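PDB 4EUO: ABC transporter, substrate binding protein (Polyamine), which binds gamma-aminobutyric acid (GABA) selectively and, as a periplasmic solute-binding protein, probably delivers it to an ABC transporter. Local coordinates for residues 107-112 against 211-216; 184-189 against 204-209; 158-163 against 302-307; 168-173 against 309-314. All coordinates share one frame; numbering follows the deposited sequence. Where two conformers were deposited one is given.

Interaction 1: 107-112 against 211-216; sequences CNVDSV and GVKVET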
loop_
_atom_site.group_PDB
_atom_site.type_symbol
_atom_site.label_atom_id
_atom_site.label_comp_id
_atom_site.label_asym_id
_atom_site.label_seq_id
_atom_site.Cartn_x
_atom_site.Cartn_y
_atom_site.Cartn_z
ATOM N N CYS A 107 16.837 -2.616 -2.837
ATOM C CA CYS A 107 18.058 -2.480 -3.575
ATOM C C CYS A 107 18.489 -3.774 -4.241
ATOM O O CYS A 107 18.583 -4.809 -3.589
ATOM C CB CYS A 107 19.144 -1.953 -2.641
ATOM S SG CYS A 107 20.749 -1.722 -3.440
ATOM N N ASN A 108 18.862 -3.672 -5.515
ATOM C CA ASN A 108 19.458 -4.797 -6.255
ATOM C C ASN A 108 20.969 -4.689 -5.913
ATOM O O ASN A 108 21.765 -4.012 -6.598
ATOM C CB ASN A 108 19.197 -4.593 -7.742
ATOM C CG ASN A 108 19.790 -5.663 -8.630
ATOM O OD1 ASN A 108 20.799 -6.282 -8.285
ATOM N ND2 ASN A 108 19.172 -5.900 -9.766
ATOM N N VAL A 109 21.315 -5.292 -4.787
ATOM C CA VAL A 109 22.629 -5.147 -4.168
ATOM C C VAL A 109 23.831 -5.454 -5.074
ATOM O O VAL A 109 24.804 -4.697 -5.098
ATOM C CB VAL A 109 22.677 -5.888 -2.801
ATOM C CG1 VAL A 109 22.396 -7.404 -2.930
ATOM C CG2 VAL A 109 23.996 -5.628 -2.076
ATOM N N ASP A 110 23.719 -6.512 -5.867
ATOM C CA ASP A 110 24.830 -6.934 -6.715
ATOM C C ASP A 110 25.022 -6.106 -7.966
ATOM O O ASP A 110 26.027 -6.297 -8.650
ATOM C CB ASP A 110 24.719 -8.438 -7.024
ATOM C CG ASP A 110 24.922 -9.350 -5.823
ATOM O OD1 ASP A 110 25.484 -8.878 -4.793
ATOM O OD2 ASP A 110 24.520 -10.525 -5.904
ATOM N N SER A 111 24.093 -5.166 -8.263
ATOM C CA SER A 111 24.173 -4.327 -9.456
ATOM C C SER A 111 24.725 -2.933 -9.190
ATOM O O SER A 111 24.888 -2.144 -10.125
ATOM C CB SER A 111 22.796 -4.210 -10.100
ATOM O OG SER A 111 21.942 -3.475 -9.242
ATOM N N VAL A 112 24.950 -2.599 -7.907
ATOM C CA VAL A 112 25.415 -1.274 -7.548
ATOM C C VAL A 112 26.655 -1.356 -6.666
ATOM O O VAL A 112 26.852 -2.356 -5.968
ATOM C CB VAL A 112 24.300 -0.432 -6.859
ATOM C CG1 VAL A 112 23.154 -0.137 -7.821
ATOM C CG2 VAL A 112 23.785 -1.094 -5.584
ATOM N N GLY A 211 13.317 -16.065 -5.748
ATOM C CA GLY A 211 14.753 -16.283 -5.908
ATOM C C GLY A 211 15.624 -15.095 -6.236
ATOM O O GLY A 211 16.845 -15.234 -6.301
ATOM N N VAL A 212 15.044 -13.892 -6.360
ATOM C CA VAL A 212 15.796 -12.698 -6.691
ATOM C C VAL A 212 16.516 -12.127 -5.448
ATOM O O VAL A 212 15.912 -12.018 -4.378
ATOM C CB VAL A 212 14.867 -11.659 -7.369
ATOM C CG1 VAL A 212 15.609 -10.394 -7.758
ATOM C CG2 VAL A 212 14.188 -12.271 -8.589
ATOM N N LYS A 213 17.807 -11.795 -5.609
ATOM C CA LYS A 213 18.612 -11.265 -4.506
ATOM C C LYS A 213 18.389 -9.770 -4.382
ATOM O O LYS A 213 18.851 -8.998 -5.203
ATOM C CB LYS A 213 20.100 -11.592 -4.704
ATOM C CG LYS A 213 20.947 -11.211 -3.491
ATOM C CD LYS A 213 22.398 -11.627 -3.672
ATOM C CE LYS A 213 23.269 -11.120 -2.545
ATOM N NZ LYS A 213 24.704 -11.436 -2.772
ATOM N N VAL A 214 17.683 -9.384 -3.335
ATOM C CA VAL A 214 17.394 -7.978 -3.041
ATOM C C VAL A 214 17.676 -7.705 -1.583
ATOM O O VAL A 214 17.594 -8.607 -0.747
ATOM C CB VAL A 214 15.942 -7.544 -3.411
ATOM C CG1 VAL A 214 15.752 -7.450 -4.913
ATOM C CG2 VAL A 214 14.888 -8.453 -2.785
ATOM N N GLU A 215 18.076 -6.474 -1.281
ATOM C CA GLU A 215 18.296 -6.025 0.080
ATOM C C GLU A 215 17.223 -4.965 0.367
ATOM O O GLU A 215 16.796 -4.222 -0.541
ATOM C CB GLU A 215 19.667 -5.353 0.150
ATOM C CG GLU A 215 20.313 -5.277 1.512
ATOM C CD GLU A 215 21.787 -4.984 1.352
ATOM O OE1 GLU A 215 22.140 -3.784 1.298
ATOM O OE2 GLU A 215 22.575 -5.943 1.181
ATOM N N THR A 216 16.806 -4.889 1.628
ATOM C CA THR A 216 15.843 -3.885 2.063
ATOM C C THR A 216 16.441 -3.127 3.249
ATOM O O THR A 216 16.864 -3.768 4.214
ATOM C CB THR A 216 14.536 -4.549 2.516
ATOM O OG1 THR A 216 13.896 -5.131 1.378
ATOM C CG2 THR A 216 13.582 -3.574 3.139
HETATM O O HOH W 1 21.318 -8.150 -6.454
#
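Cys107 and Glu215 form a single antiparallel hydrogen-bonded pair, and directly beside it the two chains separate around one water that touches both. The pair is defined by Cys107 N to Glu215 O at 2.8 Å, a bent bond of 133°, and by Glu215 N to Cys107 O at 2.9 Å, which is nearly straight at 172°. Cys107 O also receives a longer CA-H contact from Val214. Where the next backbone rung would be, water 1 donates to Lys213 O at 2.9 Å and to Asn108 OD1, and accepts from Asp110 N, so that the Asn108 side chain and the backbone of the 3-10 turn 109-111 are joined to 211-216 through it. The other end of the Asn108 amide, ND2, is bonded to Ile189 O.

Beyond the water the contact passes to side chains. Lys213 leaves its backbone opposite the N (chi1 -173°) and stays extended; it passes Val109 obliquely, its CE 3.8 Å from Val109 CG1, and ends beside the Asp110 carboxylate. In this salt bridge both hydrogen bonds are weak and long: Lys213 NZ is 3.3 Å from Asp110 OD2 and 3.4 Å from OD1, a nearly even split. The other Val109 methyl, CG2, packs at 3.6 Å against Glu215 OE2. Cys107 and Glu215 point to the same sheet face, where Cys107 is in disulfide linkage with Cys115 and Glu215 also touches Cys115. The pair joins the end of strand 96-107 to the start of 215-229, two long antiparallel strands whose sheet partners lie in both lobes, consistent with the interlobe connections of periplasmic binding proteins.

Interaction 2: 184-189 against 204-209; sequences QSQQLI and MTALEQ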
loop_
_atom_site.group_PDB
_atom_site.type_symbol
_atom_site.label_atom_id
_atom_site.label_comp_id
_atom_site.label_asym_id
_atom_site.label_seq_id
_atom_site.Cartn_x
_atom_site.Cartn_y
_atom_site.Cartn_z
ATOM N N GLN A 184 5.750 -3.252 -11.755
ATOM C CA GLN A 184 6.744 -2.370 -12.360
ATOM C C GLN A 184 7.840 -2.026 -11.366
ATOM O O GLN A 184 9.016 -1.979 -11.768
ATOM C CB GLN A 184 6.111 -1.103 -12.906
ATOM C CG GLN A 184 7.151 -0.176 -13.519
ATOM C CD GLN A 184 6.523 0.875 -14.349
ATOM O OE1 GLN A 184 5.543 1.507 -13.978
ATOM N NE2 GLN A 184 7.162 1.165 -15.480
ATOM N N SER A 185 7.503 -1.823 -10.054
ATOM C CA SER A 185 8.583 -1.574 -9.107
ATOM C C SER A 185 9.516 -2.756 -9.012
ATOM O O SER A 185 10.741 -2.581 -8.926
ATOM C CB SER A 185 8.046 -1.203 -7.731
ATOM O OG SER A 185 7.514 -2.314 -7.019
ATOM N N GLN A 186 8.939 -3.969 -9.071
ATOM C CA GLN A 186 9.750 -5.175 -9.014
ATOM C C GLN A 186 10.637 -5.312 -10.253
ATOM O O GLN A 186 11.815 -5.643 -10.129
ATOM C CB GLN A 186 8.826 -6.383 -8.874
ATOM C CG GLN A 186 8.151 -6.430 -7.481
ATOM C CD GLN A 186 7.045 -7.421 -7.456
ATOM O OE1 GLN A 186 6.069 -7.363 -8.257
ATOM N NE2 GLN A 186 7.080 -8.326 -6.476
ATOM N N GLN A 187 10.084 -5.003 -11.436
ATOM C CA GLN A 187 10.886 -5.062 -12.677
ATOM C C GLN A 187 12.032 -4.065 -12.611
ATOM O O GLN A 187 13.149 -4.419 -12.983
ATOM C CB GLN A 187 9.964 -4.722 -13.860
ATOM C CG GLN A 187 10.657 -4.704 -15.247
ATOM C CD GLN A 187 11.188 -3.289 -15.563
ATOM O OE1 GLN A 187 12.381 -3.087 -15.804
ATOM N NE2 GLN A 187 10.339 -2.257 -15.514
ATOM N N LEU A 188 11.763 -2.823 -12.200
ATOM C CA LEU A 188 12.792 -1.809 -12.162
ATOM C C LEU A 188 13.939 -2.180 -11.247
ATOM O O LEU A 188 15.107 -2.021 -11.643
ATOM C CB LEU A 188 12.198 -0.455 -11.779
ATOM C CG LEU A 188 11.338 0.181 -12.854
ATOM C CD1 LEU A 188 10.570 1.367 -12.310
ATOM C CD2 LEU A 188 12.171 0.588 -14.080
ATOM N N ILE A 189 13.647 -2.698 -10.042
ATOM C CA ILE A 189 14.683 -3.107 -9.115
ATOM C C ILE A 189 15.410 -4.337 -9.684
ATOM O O ILE A 189 16.649 -4.324 -9.786
ATOM C CB ILE A 189 14.086 -3.420 -7.705
ATOM C CG1 ILE A 189 13.391 -2.190 -7.055
ATOM C CG2 ILE A 189 15.156 -4.054 -6.810
ATOM C CD1 ILE A 189 14.362 -1.051 -6.681
ATOM N N MET A 204 9.330 -6.583 -2.254
ATOM C CA MET A 204 10.703 -7.075 -2.102
ATOM C C MET A 204 10.670 -8.490 -1.515
ATOM O O MET A 204 11.416 -9.354 -1.998
ATOM C CB MET A 204 11.514 -6.133 -1.212
ATOM C CG MET A 204 11.651 -4.718 -1.774
ATOM S SD MET A 204 12.400 -4.621 -3.426
ATOM C CE MET A 204 10.907 -4.516 -4.518
ATOM N N THR A 205 9.772 -8.762 -0.553
ATOM C CA THR A 205 9.596 -10.119 -0.036
ATOM C C THR A 205 9.261 -11.048 -1.206
ATOM O O THR A 205 9.837 -12.147 -1.309
ATOM C CB THR A 205 8.454 -10.150 0.974
ATOM O OG1 THR A 205 8.861 -9.345 2.084
ATOM C CG2 THR A 205 8.131 -11.561 1.456
ATOM N N ALA A 206 8.355 -10.634 -2.110
ATOM C CA ALA A 206 7.978 -11.507 -3.239
ATOM C C ALA A 206 9.116 -11.749 -4.183
ATOM O O ALA A 206 9.274 -12.883 -4.667
ATOM C CB ALA A 206 6.792 -10.923 -3.956
ATOM N N LEU A 207 9.932 -10.735 -4.462
ATOM C CA LEU A 207 11.094 -10.931 -5.321
ATOM C C LEU A 207 12.016 -11.972 -4.700
ATOM O O LEU A 207 12.446 -12.901 -5.394
ATOM C CB LEU A 207 11.875 -9.640 -5.517
ATOM C CG LEU A 207 11.381 -8.725 -6.621
ATOM C CD1 LEU A 207 12.153 -7.414 -6.620
ATOM C CD2 LEU A 207 11.471 -9.393 -8.027
ATOM N N GLU A 208 12.286 -11.869 -3.395
ATOM C CA GLU A 208 13.155 -12.808 -2.683
ATOM C C GLU A 208 12.551 -14.208 -2.737
ATOM O O GLU A 208 13.296 -15.183 -2.931
ATOM C CB GLU A 208 13.332 -12.360 -1.215
ATOM C CG GLU A 208 14.206 -13.293 -0.382
ATOM C CD GLU A 208 14.551 -12.737 0.983
ATOM O OE1 GLU A 208 15.241 -11.694 1.044
ATOM O OE2 GLU A 208 14.127 -13.343 1.993
ATOM N N GLN A 209 11.233 -14.330 -2.596
ATOM C CA GLN A 209 10.505 -15.606 -2.624
ATOM C C GLN A 209 10.692 -16.271 -4.003
ATOM O O GLN A 209 10.772 -17.518 -4.097
ATOM C CB GLN A 209 9.008 -15.404 -2.369
ATOM C CG GLN A 209 8.617 -15.200 -0.911
ATOM C CD GLN A 209 7.185 -14.734 -0.704
ATOM O OE1 GLN A 209 6.475 -14.344 -1.634
ATOM N NE2 GLN A 209 6.734 -14.741 0.535
#
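The carboxamide of Gln186 meets Ala206 end-on rather than through a face: NE2 is 3.6 Å from Ala206 CB, which lies almost on the continuation of the CD-NE2 bond. NE2 donates its hydrogens elsewhere, with Arg203 O and Thr11 OG1 as partners, so the Ala206 methyl is simply a close neighbour of a nitrogen that is already bonded.

The aliphatic part of Gln186 does the packing. It slides past Leu207 in the opposite direction, CG to CG 4.1 Å, while Leu207 CD1 rests 3.9 Å from Gln186 O. Met204 starts out pointing away from helix 182-190, but two successive bends (chi1 -62°, chi2 -57°) fold its chain back and bring CE to 4.2 Å from Ile189 CG1. The segment axes approach to 10.4 Å and cross at -59°, which confines the contact to these few residues.

No hydrogen bond links the two segments, so cohesion between them is apolar. A polar tie to the same helix runs just outside 204-209, from Gln186 to the backbone of Arg203, a residue of the GABA pocket. With the Gln186 side chain about 7 Å from the ligand, a buried amide bonded in this way is consistent with a second-shell position next to the pocket.

Interaction 3: 158-163 against 302-307; sequences YPLDLD and DEIGER. With SO4 (sulfate ion), chain F.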
loop_
_atom_site.group_PDB
_atom_site.type_symbol
_atom_site.label_atom_id
_atom_site.label_comp_id
_atom_site.label_asym_id
_atom_site.label_seq_id
_atom_site.Cartn_x
_atom_site.Cartn_y
_atom_site.Cartn_z
ATOM N N TYR A 158 4.073 16.753 9.602
ATOM C CA TYR A 158 2.764 17.319 9.317
ATOM C C TYR A 158 2.482 18.617 10.063
ATOM O O TYR A 158 2.821 18.712 11.246
ATOM C CB TYR A 158 1.653 16.306 9.594
ATOM C CG TYR A 158 1.831 15.030 8.809
ATOM C CD1 TYR A 158 1.455 14.960 7.478
ATOM C CD2 TYR A 158 2.444 13.918 9.377
ATOM C CE1 TYR A 158 1.681 13.817 6.719
ATOM C CE2 TYR A 158 2.720 12.777 8.616
ATOM C CZ TYR A 158 2.324 12.735 7.289
ATOM O OH TYR A 158 2.528 11.589 6.561
ATOM N N PRO A 159 1.873 19.621 9.413
ATOM C CA PRO A 159 1.421 19.633 8.012
ATOM C C PRO A 159 2.580 19.628 7.037
ATOM O O PRO A 159 3.634 20.180 7.312
ATOM C CB PRO A 159 0.587 20.917 7.915
ATOM C CG PRO A 159 1.206 21.832 8.939
ATOM C CD PRO A 159 1.619 20.921 10.079
ATOM N N LEU A 160 2.386 19.004 5.894
ATOM C CA LEU A 160 3.468 18.866 4.942
ATOM C C LEU A 160 3.945 20.183 4.372
ATOM O O LEU A 160 3.124 21.007 3.988
ATOM C CB LEU A 160 3.024 17.979 3.781
ATOM C CG LEU A 160 2.695 16.533 4.134
ATOM C CD1 LEU A 160 2.022 15.876 2.939
ATOM C CD2 LEU A 160 3.926 15.748 4.629
ATOM N N ASP A 161 5.272 20.354 4.258
ATOM C CA ASP A 161 5.836 21.503 3.571
ATOM C C ASP A 161 6.070 21.054 2.115
ATOM O O ASP A 161 7.130 20.508 1.759
ATOM C CB ASP A 161 7.114 21.958 4.253
ATOM C CG ASP A 161 7.679 23.243 3.703
ATOM O OD1 ASP A 161 7.337 23.592 2.550
ATOM O OD2 ASP A 161 8.585 23.811 4.360
ATOM N N LEU A 162 5.054 21.247 1.282
ATOM C CA LEU A 162 5.111 20.761 -0.089
ATOM C C LEU A 162 6.196 21.443 -0.897
ATOM O O LEU A 162 6.931 20.757 -1.612
ATOM C CB LEU A 162 3.749 20.854 -0.783
ATOM C CG LEU A 162 2.617 20.057 -0.154
ATOM C CD1 LEU A 162 1.342 20.208 -0.979
ATOM C CD2 LEU A 162 2.961 18.561 -0.044
ATOM N N ASP A 163 6.377 22.770 -0.730
ATOM C CA ASP A 163 7.412 23.492 -1.467
ATOM C C ASP A 163 8.769 22.945 -1.143
ATOM O O ASP A 163 9.579 22.726 -2.049
ATOM C CB ASP A 163 7.338 24.989 -1.141
ATOM C CG ASP A 163 6.225 25.745 -1.844
ATOM O OD1 ASP A 163 5.613 25.177 -2.783
ATOM O OD2 ASP A 163 5.974 26.911 -1.468
ATOM N N ASP A 302 -7.355 15.996 -2.618
ATOM C CA ASP A 302 -7.427 16.583 -3.949
ATOM C C ASP A 302 -6.373 17.647 -4.152
ATOM O O ASP A 302 -5.758 17.719 -5.223
ATOM C CB ASP A 302 -8.825 17.179 -4.171
ATOM C CG ASP A 302 -9.920 16.150 -4.086
ATOM O OD1 ASP A 302 -9.658 14.987 -4.435
ATOM O OD2 ASP A 302 -11.048 16.516 -3.692
ATOM N N GLU A 303 -6.130 18.462 -3.121
ATOM C CA GLU A 303 -5.170 19.539 -3.257
ATOM C C GLU A 303 -3.741 19.050 -3.367
ATOM O O GLU A 303 -2.973 19.536 -4.194
ATOM C CB GLU A 303 -5.332 20.559 -2.135
ATOM C CG GLU A 303 -4.614 21.879 -2.382
ATOM C CD GLU A 303 -4.785 22.555 -3.731
ATOM O OE1 GLU A 303 -5.927 22.612 -4.244
ATOM O OE2 GLU A 303 -3.771 23.065 -4.261
ATOM N N ILE A 304 -3.383 18.058 -2.552
ATOM C CA ILE A 304 -2.032 17.524 -2.679
ATOM C C ILE A 304 -1.885 16.885 -4.066
ATOM O O ILE A 304 -0.860 17.097 -4.719
ATOM C CB ILE A 304 -1.698 16.516 -1.558
ATOM C CG1 ILE A 304 -1.779 17.169 -0.165
ATOM C CG2 ILE A 304 -0.315 15.926 -1.802
ATOM C CD1 ILE A 304 -1.791 16.147 0.976
ATOM N N GLY A 305 -2.914 16.167 -4.521
ATOM C CA GLY A 305 -2.839 15.541 -5.837
ATOM C C GLY A 305 -2.607 16.549 -6.955
ATOM O O GLY A 305 -1.743 16.368 -7.824
ATOM N N GLU A 306 -3.349 17.661 -6.929
ATOM C CA GLU A 306 -3.184 18.714 -7.955
ATOM C C GLU A 306 -1.754 19.226 -7.958
ATOM O O GLU A 306 -1.124 19.338 -9.012
ATOM C CB GLU A 306 -4.161 19.870 -7.679
ATOM C CG GLU A 306 -5.577 19.519 -8.099
ATOM C CD GLU A 306 -6.609 20.632 -8.056
ATOM O OE1 GLU A 306 -6.221 21.823 -8.092
ATOM O OE2 GLU A 306 -7.818 20.305 -8.026
ATOM N N ARG A 307 -1.199 19.492 -6.768
ATOM C CA ARG A 307 0.169 19.991 -6.645
ATOM C C ARG A 307 1.209 18.977 -7.098
ATOM O O ARG A 307 2.206 19.337 -7.730
ATOM C CB ARG A 307 0.413 20.488 -5.207
ATOM C CG ARG A 307 -0.504 21.703 -4.979
ATOM C CD ARG A 307 -0.251 22.477 -3.729
ATOM N NE ARG A 307 1.112 23.004 -3.672
ATOM C CZ ARG A 307 1.626 23.564 -2.588
ATOM N NH1 ARG A 307 0.901 23.666 -1.480
ATOM N NH2 ARG A 307 2.887 23.966 -2.580
HETATM S S SO4 F . 3.164 24.559 1.214
HETATM O O1 SO4 F . 1.871 24.840 0.638
HETATM O O2 SO4 F . 3.518 25.639 2.172
HETATM O O3 SO4 F . 3.145 23.278 1.926
HETATM O O4 SO4 F . 4.101 24.494 0.109
#
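Arg307 and Asp163 meet directly in a salt bridge, with NH2 3.0 Å from OD1 and the carboxylate turned 71° from the guanidinium plane. A sulfate ion shares the same guanidinium. Its O1 lies at the edge, 2.6 Å from Arg307 NH1 along an almost perfectly straight bond (177°), and its O4 takes a second bond from NH2. That nitrogen therefore serves both the sulfate and Asp163, and the guanidinium charge probably eases the closeness of the two anions. One face of the guanidinium is covered by Leu162, whose CD1 is 3.5 Å from NH1. A bend at chi3 (59°) in Arg307 turns the group toward this position.

The backbone completes the sulfate site. Leu162 N donates to sulfate O3 at 2.9 Å. Asp163 N donates to sulfate O4 at 3.0 Å. Both amides belong to the first turn of helix 162-170. In the next shell Asp161, the N-cap, accepts from Arg164 N through OD1, which helps to set the shape of this turn. On the apolar side Leu160 CD1 and Ile304 CD1 are 4.3 Å apart and Leu162 CD1 packs on Ile304 CG1; Ile143 touches all three residues, and Trp297 covers Leu160 and Ile304.

The sulfate probably came from the crystallisation liquor. Its setting, first-turn amides of helix 162-170 joined by an arginine from helix 301-313, resembles the anion sites often formed at helix N-termini.

Interaction 4: 168-173 against 309-314; sequences KLDTIK and YAWQAK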
loop_
_atom_site.group_PDB
_atom_site.type_symbol
_atom_site.label_atom_id
_atom_site.label_comp_id
_atom_site.label_asym_id
_atom_site.label_seq_id
_atom_site.Cartn_x
_atom_site.Cartn_y
_atom_site.Cartn_z
ATOM N N LYS A 168 13.401 19.515 -2.798
ATOM C CA LYS A 168 14.290 18.390 -2.557
ATOM C C LYS A 168 14.172 17.360 -3.708
ATOM O O LYS A 168 15.177 16.848 -4.200
ATOM C CB LYS A 168 13.983 17.732 -1.198
ATOM C CG LYS A 168 14.936 16.575 -0.819
ATOM C CD LYS A 168 16.426 16.984 -0.774
ATOM C CE LYS A 168 17.187 15.911 -0.069
ATOM N NZ LYS A 168 18.650 16.181 -0.092
ATOM N N LEU A 169 12.949 17.065 -4.146
ATOM C CA LEU A 169 12.755 16.160 -5.289
ATOM C C LEU A 169 13.390 16.712 -6.573
ATOM O O LEU A 169 13.947 15.950 -7.346
ATOM C CB LEU A 169 11.270 15.858 -5.524
ATOM C CG LEU A 169 10.703 14.894 -4.493
ATOM C CD1 LEU A 169 9.189 15.098 -4.357
ATOM C CD2 LEU A 169 11.048 13.449 -4.856
ATOM N N ASP A 170 13.354 18.049 -6.768
ATOM C CA ASP A 170 13.972 18.661 -7.953
ATOM C C ASP A 170 15.449 18.341 -8.044
ATOM O O ASP A 170 15.963 18.254 -9.170
ATOM C CB ASP A 170 13.801 20.174 -7.894
ATOM C CG ASP A 170 12.453 20.667 -8.355
ATOM O OD1 ASP A 170 11.701 19.866 -8.949
ATOM O OD2 ASP A 170 12.144 21.865 -8.127
ATOM N N THR A 171 16.153 18.160 -6.896
ATOM C CA THR A 171 17.587 17.873 -6.939
ATOM C C THR A 171 17.918 16.532 -7.596
ATOM O O THR A 171 19.075 16.308 -7.995
ATOM C CB THR A 171 18.222 17.953 -5.540
ATOM O OG1 THR A 171 17.809 16.835 -4.741
ATOM C CG2 THR A 171 17.958 19.273 -4.818
ATOM N N ILE A 172 16.923 15.608 -7.698
ATOM C CA ILE A 172 17.174 14.291 -8.276
ATOM C C ILE A 172 16.171 13.948 -9.360
ATOM O O ILE A 172 16.215 12.822 -9.855
ATOM C CB ILE A 172 17.152 13.184 -7.180
ATOM C CG1 ILE A 172 15.747 13.027 -6.546
ATOM C CG2 ILE A 172 18.217 13.451 -6.111
ATOM C CD1 ILE A 172 15.535 11.664 -5.854
ATOM N N LYS A 173 15.292 14.893 -9.734
ATOM C CA LYS A 173 14.183 14.634 -10.644
ATOM C C LYS A 173 14.576 13.918 -11.924
ATOM O O LYS A 173 13.897 12.976 -12.324
ATOM C CB LYS A 173 13.413 15.922 -10.942
ATOM C CG LYS A 173 12.005 15.670 -11.467
ATOM C CD LYS A 173 11.319 16.983 -11.744
ATOM C CE LYS A 173 9.879 16.787 -12.120
ATOM N NZ LYS A 173 9.306 18.087 -12.584
ATOM N N TYR A 309 0.839 16.377 -9.314
ATOM C CA TYR A 309 0.858 16.209 -10.771
ATOM C C TYR A 309 1.368 17.449 -11.477
ATOM O O TYR A 309 2.108 17.321 -12.453
ATOM C CB TYR A 309 -0.502 15.731 -11.294
ATOM C CG TYR A 309 -0.857 14.357 -10.772
ATOM C CD1 TYR A 309 -0.021 13.263 -10.998
ATOM C CD2 TYR A 309 -1.988 14.160 -9.996
ATOM C CE1 TYR A 309 -0.332 12.008 -10.485
ATOM C CE2 TYR A 309 -2.304 12.913 -9.472
ATOM C CZ TYR A 309 -1.456 11.841 -9.703
ATOM O OH TYR A 309 -1.753 10.628 -9.145
ATOM N N ALA A 310 1.053 18.643 -10.957
ATOM C CA ALA A 310 1.582 19.880 -11.551
ATOM C C ALA A 310 3.095 19.932 -11.395
ATOM O O ALA A 310 3.809 20.244 -12.349
ATOM C CB ALA A 310 0.944 21.091 -10.902
ATOM N N TRP A 311 3.621 19.504 -10.231
ATOM C CA TRP A 311 5.054 19.506 -10.037
ATOM C C TRP A 311 5.728 18.497 -10.983
ATOM O O TRP A 311 6.780 18.782 -11.565
ATOM C CB TRP A 311 5.410 19.222 -8.559
ATOM C CG TRP A 311 6.853 18.866 -8.415
ATOM C CD1 TRP A 311 7.905 19.732 -8.441
ATOM C CD2 TRP A 311 7.424 17.542 -8.417
ATOM N NE1 TRP A 311 9.090 19.038 -8.430
ATOM C CE2 TRP A 311 8.826 17.690 -8.425
ATOM C CE3 TRP A 311 6.883 16.243 -8.434
ATOM C CZ2 TRP A 311 9.695 16.604 -8.446
ATOM C CZ3 TRP A 311 7.748 15.159 -8.447
ATOM C CH2 TRP A 311 9.140 15.344 -8.469
ATOM N N GLN A 312 5.133 17.304 -11.145
ATOM C CA GLN A 312 5.712 16.310 -12.040
ATOM C C GLN A 312 5.863 16.870 -13.463
ATOM O O GLN A 312 6.870 16.601 -14.130
ATOM C CB GLN A 312 4.845 15.045 -12.073
ATOM C CG GLN A 312 5.131 14.130 -10.874
ATOM C CD GLN A 312 4.364 12.849 -10.987
ATOM O OE1 GLN A 312 3.226 12.833 -11.437
ATOM N NE2 GLN A 312 4.946 11.742 -10.534
ATOM N N ALA A 313 4.891 17.699 -13.888
ATOM C CA ALA A 313 4.894 18.272 -15.251
ATOM C C ALA A 313 5.732 19.546 -15.392
ATOM O O ALA A 313 6.011 19.963 -16.518
ATOM C CB ALA A 313 3.471 18.503 -15.709
ATOM N N LYS A 314 6.176 20.131 -14.283
ATOM C CA LYS A 314 6.992 21.354 -14.271
ATOM C C LYS A 314 8.368 21.125 -14.904
ATOM O O LYS A 314 8.984 20.084 -14.695
ATOM C CB LYS A 314 7.121 21.891 -12.828
ATOM C CG LYS A 314 8.002 23.133 -12.650
ATOM C CD LYS A 314 7.876 23.760 -11.250
ATOM C CE LYS A 314 8.451 22.929 -10.118
ATOM N NZ LYS A 314 9.939 22.908 -10.123
HETATM O O HOH W 2 10.532 20.498 -11.383
HETATM O O HOH W 3 9.832 22.777 -7.081
#
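Trp311 NE1 donates to Asp170 OD1 at 2.8 Å and 160°, staying close to the indole plane but meeting OD1 from 38° out of the carboxylate plane. The second oxygen, OD2, accepts from Lys314 NZ on its syn side, a salt bridge of 3.2 Å. Two waters complete the group. Water 2 donates to OD1 and accepts from both Lys173 NZ and Lys314 NZ; water 3 joins OD2 to Lys314 NZ.

Lys173 meets the end of helix 301-313. Its side chain, fully stretched from a chi1 of -160°, carries NZ to Trp311 O at 2.8 Å, a carbonyl that also accepts from Lys314 N. Weak bonds reach Lys314 O (2.9 Å) and Gln312 O (3.2 Å). Backbone carbonyls at a helix C-terminus thus surround an ammonium group, which they would probably stabilise.

On the way the lysine crosses one face of the indole: CE stands 4.0 Å from the six-membered centroid as a CH-pi contact, and NZ makes a cation-pi contact with the five-membered ring. Leu169 covers the opposite face with CD1, while its CB is 3.4 Å from Trp311 CZ2.

Phe166 stacks with Trp311, and Leu169 also touches Val142 and Ala146 of helix 142-149. Trp178 of strand 176-179 lies against Trp311 and Gln312, so the end of helix 301-313 touches both helix 162-170 and strand 176-179.

Overall arrangement
Interactions 1 and 2 adjoin, their centres 9 Å apart: Val212 N probably bonds to Leu207 O, and helix 201-209 leads into strand 215-229. Their chemistry differs with depth. Interaction 2 is buried and apolar between its segments, whereas interaction 1 lies at the surface and relies on backbone bonds, water and a salt bridge of weak bonds. Interactions 3 and 4, both partly buried, join the same two helices, 162-170 and 301-313, at different levels along them, with centres 13 Å apart. Both combine a salt bridge with apolar packing, one round a sulfate, the other round an indole. The two groups stand well apart, interactions 2 and 4 being about 11 Å apart at nearest atoms.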